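Local structure of plantacyanin (Spinacia oleracea, 1F56) at residues Y44-A49 / N70-C74; G6-N10 / Q33-V37. The protein binds a single copper ion in a cupredoxin beta barrel and, as a basic blue copper protein, probably carries electrons in spinach. All coordinates share one frame; numbering follows the deposited sequence.

Contact 1: Y44-A49 / N70-C74. With CU1 (copper (I) ion), chain F.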
# COMPACT_ATOMS: atom_id res chain seq x y z
N TYR A 44 0.69 7.67 7.51
CA TYR A 44 0.59 6.24 7.81
C TYR A 44 0.26 6.04 9.29
O TYR A 44 -0.58 5.21 9.64
CB TYR A 44 1.93 5.56 7.49
CG TYR A 44 2.03 4.13 7.95
CD1 TYR A 44 1.58 3.08 7.16
CD2 TYR A 44 2.61 3.82 9.19
CE1 TYR A 44 1.70 1.75 7.58
CE2 TYR A 44 2.74 2.50 9.62
CZ TYR A 44 2.29 1.47 8.80
OH TYR A 44 2.48 0.16 9.19
N ALA A 45 0.92 6.79 10.16
CA ALA A 45 0.71 6.66 11.60
C ALA A 45 -0.69 7.05 12.07
O ALA A 45 -1.17 6.52 13.07
CB ALA A 45 1.75 7.49 12.35
N SER A 46 -1.33 7.96 11.36
CA SER A 46 -2.65 8.42 11.77
C SER A 46 -3.75 8.01 10.80
O SER A 46 -4.84 8.56 10.84
CB SER A 46 -2.64 9.94 11.92
OG SER A 46 -2.37 10.56 10.67
N CYS A 47 -3.45 7.06 9.92
CA CYS A 47 -4.43 6.59 8.94
C CYS A 47 -5.11 7.72 8.17
O CYS A 47 -6.32 7.70 7.98
CB CYS A 47 -5.50 5.77 9.65
SG CYS A 47 -5.02 4.02 9.84
N SER A 48 -4.32 8.70 7.73
CA SER A 48 -4.86 9.84 7.00
C SER A 48 -3.90 10.27 5.90
O SER A 48 -2.73 10.56 6.15
CB SER A 48 -5.09 11.01 7.95
OG SER A 48 -3.94 11.25 8.75
N ALA A 49 -4.40 10.33 4.67
CA ALA A 49 -3.59 10.69 3.53
C ALA A 49 -3.29 12.18 3.49
O ALA A 49 -4.18 13.01 3.69
CB ALA A 49 -4.28 10.26 2.26
N ASN A 70 8.25 3.09 2.13
CA ASN A 70 7.11 3.25 1.22
C ASN A 70 5.89 2.87 2.04
O ASN A 70 5.78 1.73 2.50
CB ASN A 70 7.24 2.28 0.05
CG ASN A 70 8.42 2.62 -0.87
OD1 ASN A 70 8.24 3.25 -1.91
ND2 ASN A 70 9.61 2.19 -0.49
N TYR A 71 4.97 3.81 2.21
CA TYR A 71 3.77 3.59 3.01
C TYR A 71 2.51 3.58 2.16
O TYR A 71 2.36 4.40 1.25
CB TYR A 71 3.62 4.71 4.05
CG TYR A 71 4.80 4.87 4.99
CD1 TYR A 71 5.00 3.99 6.05
CD2 TYR A 71 5.72 5.91 4.80
CE1 TYR A 71 6.10 4.12 6.91
CE2 TYR A 71 6.83 6.05 5.67
CZ TYR A 71 7.00 5.16 6.71
OH TYR A 71 8.09 5.28 7.54
N PHE A 72 1.59 2.66 2.46
CA PHE A 72 0.34 2.59 1.71
C PHE A 72 -0.81 2.31 2.66
O PHE A 72 -0.63 1.58 3.62
CB PHE A 72 0.38 1.46 0.67
CG PHE A 72 1.51 1.56 -0.30
CD1 PHE A 72 2.75 0.99 -0.01
CD2 PHE A 72 1.35 2.22 -1.52
CE1 PHE A 72 3.81 1.07 -0.93
CE2 PHE A 72 2.40 2.30 -2.44
CZ PHE A 72 3.63 1.72 -2.14
N ILE A 73 -1.99 2.89 2.40
CA ILE A 73 -3.18 2.63 3.23
C ILE A 73 -4.39 2.59 2.30
O ILE A 73 -4.31 3.01 1.14
CB ILE A 73 -3.45 3.76 4.30
CG1 ILE A 73 -3.80 5.09 3.60
CG2 ILE A 73 -2.24 3.96 5.21
CD1 ILE A 73 -4.18 6.22 4.57
N CYS A 74 -5.49 2.04 2.79
CA CYS A 74 -6.74 2.06 2.04
C CYS A 74 -7.41 3.19 2.78
O CYS A 74 -7.37 3.21 4.01
CB CYS A 74 -7.58 0.80 2.25
SG CYS A 74 -9.20 0.95 1.45
CU CU1 F . -10.11 -0.99 1.85
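Y44, at the end of helix 41-45, lays its ring against Y71 of strand 68-73, and the two side chains cross at about a right angle. CD1 of Y71 sits over one face of the Y44 ring, offset toward the rim, and comes within 3.5 Å of Y44 CG. The rings form an oblique aromatic pair, their planes inclined at 39° and their centroids 5.0 Å apart. Nearer the backbones, CB of Y71 lies 3.9 Å from CB of Y44. With CG turned anti to its backbone nitrogen (chi1 171°), the Y44 side chain reaches out from the helix across the strand; its CD1 edge approaches the carbonyl oxygen F72 O at 4.4 Å. The same CD1 stands 4.4 Å from CG2 of I73, the looser of the two apolar contacts. I73 divides its branches: CG2 faces Y44, whereas CD1 reaches to the turn after the helix, 4.0 Å from the backbone carbon C of C47 and near the amide nitrogens of S48 and A49. Packing, apolar and aromatic, carries the contact. Outside it, K85 makes a cation-pi contact with Y44 and a hydrogen bond to Y44 O, and C47 is joined to C80 by a disulfide. A serine in place of Y44 would probably open a gap beside CD1 of Y71 and take the aromatic partner from K85. Just past the end of the strand comes C74, whose SG binds the copper at 2.2 Å. A short helix packed on the strand that leads to the cysteine ligand, with a disulfide beside it, fits the phytocyanin form of the cupredoxin barrel.

Contact 2: G6-N10 / Q33-V37. With CU1 (copper (I) ion), chain F.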
# COMPACT_ATOMS: atom_id res chain seq x y z
N GLY A 6 -1.81 -9.20 -1.64
CA GLY A 6 -3.23 -9.48 -1.45
C GLY A 6 -3.75 -8.31 -0.64
O GLY A 6 -3.57 -8.24 0.58
N TRP A 7 -4.39 -7.37 -1.32
CA TRP A 7 -4.89 -6.16 -0.66
C TRP A 7 -6.26 -6.36 -0.03
O TRP A 7 -7.28 -6.28 -0.70
CB TRP A 7 -4.93 -5.02 -1.69
CG TRP A 7 -5.02 -3.64 -1.11
CD1 TRP A 7 -5.91 -2.66 -1.46
CD2 TRP A 7 -4.15 -3.06 -0.12
NE1 TRP A 7 -5.65 -1.51 -0.77
CE2 TRP A 7 -4.57 -1.72 0.07
CE3 TRP A 7 -3.04 -3.53 0.62
CZ2 TRP A 7 -3.94 -0.84 0.96
CZ3 TRP A 7 -2.40 -2.66 1.51
CH2 TRP A 7 -2.86 -1.32 1.67
N SER A 8 -6.26 -6.64 1.26
CA SER A 8 -7.50 -6.86 1.99
C SER A 8 -7.31 -6.44 3.44
O SER A 8 -6.21 -6.04 3.83
CB SER A 8 -7.89 -8.34 1.94
OG SER A 8 -9.19 -8.52 2.49
N PHE A 9 -8.36 -6.53 4.25
CA PHE A 9 -8.24 -6.15 5.66
C PHE A 9 -7.06 -6.91 6.27
O PHE A 9 -6.35 -6.40 7.12
CB PHE A 9 -9.55 -6.44 6.39
CG PHE A 9 -10.68 -5.54 5.95
CD1 PHE A 9 -10.83 -4.27 6.52
CD2 PHE A 9 -11.55 -5.92 4.94
CE1 PHE A 9 -11.82 -3.41 6.07
CE2 PHE A 9 -12.55 -5.07 4.48
CZ PHE A 9 -12.68 -3.81 5.05
N ASN A 10 -6.86 -8.14 5.82
CA ASN A 10 -5.73 -8.91 6.30
C ASN A 10 -4.78 -8.95 5.10
O ASN A 10 -4.88 -9.83 4.24
CB ASN A 10 -6.17 -10.32 6.70
CG ASN A 10 -5.02 -11.17 7.21
OD1 ASN A 10 -4.26 -11.76 6.43
ND2 ASN A 10 -4.86 -11.22 8.53
N GLN A 33 -14.02 -1.93 -4.13
CA GLN A 33 -14.12 -2.32 -2.73
C GLN A 33 -13.03 -1.75 -1.84
O GLN A 33 -13.17 -1.73 -0.61
CB GLN A 33 -14.12 -3.85 -2.62
CG GLN A 33 -15.37 -4.48 -3.22
CD GLN A 33 -15.57 -5.92 -2.81
OE1 GLN A 33 -16.61 -6.52 -3.08
NE2 GLN A 33 -14.56 -6.50 -2.15
N HIS A 34 -11.94 -1.30 -2.47
CA HIS A 34 -10.80 -0.72 -1.75
C HIS A 34 -10.08 0.24 -2.70
O HIS A 34 -10.43 0.37 -3.88
CB HIS A 34 -9.77 -1.80 -1.35
CG HIS A 34 -10.32 -2.89 -0.48
ND1 HIS A 34 -10.56 -2.71 0.87
CD2 HIS A 34 -10.69 -4.16 -0.77
CE1 HIS A 34 -11.07 -3.83 1.37
NE2 HIS A 34 -11.16 -4.72 0.40
N ASN A 35 -9.05 0.89 -2.17
CA ASN A 35 -8.19 1.74 -2.95
C ASN A 35 -6.80 1.64 -2.31
O ASN A 35 -6.65 1.05 -1.22
CB ASN A 35 -8.70 3.19 -3.00
CG ASN A 35 -8.60 3.90 -1.68
OD1 ASN A 35 -8.15 3.36 -0.68
ND2 ASN A 35 -9.04 5.16 -1.67
N VAL A 36 -5.79 2.16 -3.00
CA VAL A 36 -4.43 2.16 -2.50
C VAL A 36 -3.93 3.60 -2.56
O VAL A 36 -3.86 4.19 -3.63
CB VAL A 36 -3.49 1.29 -3.36
CG1 VAL A 36 -2.10 1.27 -2.73
CG2 VAL A 36 -4.07 -0.12 -3.50
N VAL A 37 -3.61 4.17 -1.41
CA VAL A 37 -3.13 5.54 -1.36
C VAL A 37 -1.69 5.51 -0.85
O VAL A 37 -1.43 4.91 0.20
CB VAL A 37 -4.00 6.39 -0.41
CG1 VAL A 37 -3.60 7.87 -0.50
CG2 VAL A 37 -5.49 6.23 -0.76
CU CU1 F . -10.11 -0.99 1.85
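The chain directions of W7-F9 and H34-V36 lie 121° apart, so the loop after strand 2-6 runs across the segment entering strand 36-39 and meets it mainly through the side chains of W7 and F9, which reach both side chains and a backbone carbonyl. The W7 indole makes the polar link: NE1 donates to the main-chain oxygen N35 O at 2.8 Å, nearly straight at 164°. That oxygen lies close to the indole plane, yet the N-H reaches it from above the carbonyl plane. V36 sets CG2 over one face of the five-membered ring, a CH-pi contact 3.8 Å from its centroid. CB of H34 lies obliquely by CD1 of the same ring. Two residues on, F9 closes on H34: the imidazole turns its edge to the phenyl face in an offset edge-to-face pair, planes at 72°, with H34 CE1 3.7 Å from F9 CE2. H34 holds CG anti to its carbonyl carbon, which points the imidazole at the metal, and ND1 binds copper at 2.0 Å. C74, H79 and M84 complete the site. N35 directs its amide elsewhere, with ND2 hydrogen-bonded to S75 OG, while the indole also meets F27 edge-to-face. The chemistry suggests a ligand steered by its surroundings: the aromatic cluster of W7, F9 and H34 probably limits tilting of the imidazole, and the indole N-H satisfies a buried carbonyl one residue away, consistent with a firmly shaped copper site.

Both contacts draw on one antiparallel sheet, in which strands 68-73 and 36-39 are neighbours, and each supplies a copper ligand: C74 from contact 1, H34 from contact 2. Their centres lie about 12 Å apart, and they are joined directly where V37 N comes 2.9 Å from I73 O, a probable hydrogen bond between the strands. Contact 2 is the more buried, with F9 its exposed member, and combines an indole hydrogen bond with ring packing around a ligand. Contact 1 is partly buried, joins helix 41-45 and the turn after it to strand 68-73, and relies on apolar and aromatic touching, its ligand standing apart from the packed surface.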